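Local coordinates for protein Hia (Adhesin) (Haemophilus influenzae, PDB 3EMF) that probably mediates adhesion of the bacterium to host cells as a trimeric autotransporter of the outer membrane, the present chain being one of its binding domains, at residues E43-A46 / L50-E53. Residues are numbered along the deposited sequence; the frame is centred on the assembly and turned at random.
Sequences EKNA and LLVE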
ATOM      1  N   GLU A  43      17.163   5.590  -4.219  1.00 34.31           N
ATOM      2  CA  GLU A  43      18.504   5.377  -4.776  1.00 38.04           C
ATOM      3  C   GLU A  43      19.333   6.669  -4.855  1.00 42.34           C
ATOM      4  O   GLU A  43      18.873   7.700  -5.355  1.00 39.23           O
ATOM      5  CB  GLU A  43      18.432   4.695  -6.147  1.00 39.93           C
ATOM      6  CG  GLU A  43      19.733   3.989  -6.563  1.00 50.51           C
ATOM      7  CD  GLU A  43      19.594   3.178  -7.857  1.00 64.99           C
ATOM      8  OE1 GLU A  43      18.526   3.257  -8.503  1.00 63.10           O
ATOM      9  OE2 GLU A  43      20.553   2.465  -8.232  1.00 74.99           O
ATOM     10  N   LYS A  44      20.567   6.588  -4.374  1.00 43.25           N
ATOM     11  CA  LYS A  44      21.439   7.762  -4.260  1.00 46.44           C
ATOM     12  C   LYS A  44      22.636   7.686  -5.194  1.00 49.34           C
ATOM     13  O   LYS A  44      22.962   6.610  -5.717  1.00 48.77           O
ATOM     14  CB  LYS A  44      21.916   7.905  -2.816  1.00 43.52           C
ATOM     15  CG  LYS A  44      20.843   8.441  -1.905  1.00 52.28           C
ATOM     16  CD  LYS A  44      21.154   8.174  -0.456  1.00 63.97           C
ATOM     17  CE  LYS A  44      20.362   9.128   0.417  1.00 67.12           C
ATOM     18  NZ  LYS A  44      18.967   9.232  -0.060  1.00 60.18           N
ATOM     19  N   ASN A  45      23.292   8.822  -5.413  1.00 49.34           N
ATOM     20  CA  ASN A  45      24.537   8.823  -6.184  1.00 60.07           C
ATOM     21  C   ASN A  45      25.762   8.937  -5.273  1.00 58.45           C
ATOM     22  O   ASN A  45      25.656   8.744  -4.059  1.00 54.62           O
ATOM     23  CB  ASN A  45      24.536   9.910  -7.265  1.00 66.33           C
ATOM     24  CG  ASN A  45      24.228  11.293  -6.714  1.00 63.21           C
ATOM     25  OD1 ASN A  45      23.624  12.119  -7.397  1.00 68.38           O
ATOM     26  ND2 ASN A  45      24.631  11.545  -5.473  1.00 53.28           N
ATOM     27  N   ALA A  46      26.921   9.228  -5.849  1.00 68.46           N
ATOM     28  CA  ALA A  46      28.131   9.394  -5.044  1.00 74.26           C
ATOM     29  C   ALA A  46      27.941  10.464  -3.963  1.00 74.31           C
ATOM     30  O   ALA A  46      28.492  10.356  -2.866  1.00 71.31           O
ATOM     31  CB  ALA A  46      29.315   9.735  -5.927  1.00 72.38           C
ATOM     32  N   LEU A  50      19.677  11.995  -4.099  1.00 44.96           N
ATOM     33  CA  LEU A  50      18.805  11.117  -4.872  1.00 44.42           C
ATOM     34  C   LEU A  50      19.067  11.220  -6.379  1.00 45.48           C
ATOM     35  O   LEU A  50      19.113  12.315  -6.937  1.00 43.06           O
ATOM     36  CB  LEU A  50      17.344  11.448  -4.552  1.00 40.51           C
ATOM     37  CG  LEU A  50      16.884  11.163  -3.118  1.00 38.05           C
ATOM     38  CD1 LEU A  50      15.576  11.886  -2.773  1.00 35.12           C
ATOM     39  CD2 LEU A  50      16.722   9.669  -2.917  1.00 43.46           C
ATOM     40  N   LEU A  51      19.244  10.077  -7.040  1.00 37.40           N
ATOM     41  CA  LEU A  51      19.418  10.064  -8.493  1.00 47.56           C
ATOM     42  C   LEU A  51      18.239  10.730  -9.194  1.00 46.68           C
ATOM     43  O   LEU A  51      18.410  11.476 -10.160  1.00 46.86           O
ATOM     44  CB  LEU A  51      19.554   8.629  -9.027  1.00 54.95           C
ATOM     45  CG  LEU A  51      20.937   8.000  -9.233  1.00 60.56           C
ATOM     46  CD1 LEU A  51      21.995   9.055  -9.561  1.00 63.66           C
ATOM     47  CD2 LEU A  51      21.332   7.212  -8.013  1.00 58.54           C
ATOM     48  N   VAL A  52      17.034  10.427  -8.723  1.00 44.43           N
ATOM     49  CA  VAL A  52      15.830  11.007  -9.300  1.00 38.92           C
ATOM     50  C   VAL A  52      15.211  11.954  -8.289  1.00 34.85           C
ATOM     51  O   VAL A  52      14.767  11.532  -7.222  1.00 31.58           O
ATOM     52  CB  VAL A  52      14.808   9.913  -9.729  1.00 32.38           C
ATOM     53  CG1 VAL A  52      13.570  10.551 -10.342  1.00 28.16           C
ATOM     54  CG2 VAL A  52      15.460   8.930 -10.727  1.00 26.51           C
ATOM     55  N   GLU A  53      15.212  13.242  -8.626  1.00 31.00           N
ATOM     56  CA  GLU A  53      14.748  14.284  -7.735  1.00 36.63           C
ATOM     57  C   GLU A  53      13.237  14.237  -7.506  1.00 37.33           C
ATOM     58  O   GLU A  53      12.479  13.734  -8.334  1.00 36.32           O
ATOM     59  CB  GLU A  53      15.124  15.658  -8.303  1.00 47.65           C
ATOM     60  CG  GLU A  53      16.578  16.050  -8.087  1.00 62.26           C
ATOM     61  CD  GLU A  53      17.560  15.309  -9.004  1.00 69.80           C
ATOM     62  OE1 GLU A  53      17.112  14.668  -9.987  1.00 67.54           O
ATOM     63  OE2 GLU A  53      18.785  15.387  -8.736  1.00 65.20           O
TER
HETATM   64  O   HOH W   1      16.619   8.202  -6.864  1.00 40.43           O
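The backbone oxygen of Glu-43 is gripped from two directions. The amide N of Leu-51 donates to this O at 2.9 Å, nearly straight at 166°. A water donates to the same O of Glu-43 at 2.8 Å. That water in turn accepts from N of Val-52 (2.9 Å), and two successive amides thereby converge on one carbonyl, one directly and one through solvent. A weaker CA-H...O approach, from CA of Leu-50 to O of Glu-43 at 3.5 Å, adds a third neighbour. Side chains pack around this polar centre. The isobutyl group of Leu-51 lies against segment 43-46, with CD1 3.5 Å from CB of Asn-45, although the modelled turn of this exposed side chain is uncertain. The Lys-44 chain runs extended until its last torsion (chi4 44°) bends the ammonium back, and this turn brings NZ to 3.7 Å from CD2 of Leu-50, a van der Waals contact at the end of both side chains. Asn-22 accepts a bond from N of Lys-44, while Arg-64 of the second subunit packs on Leu-50 and donates to O of Val-52, joining this loop to the trimer interface. The chain thus turns back on itself through three intervening residues, with Lys-44 and Leu-50 forming a single isolated beta bridge, in the long irregular connection between helices 24-30 and 60-63 of the Hia binding domain.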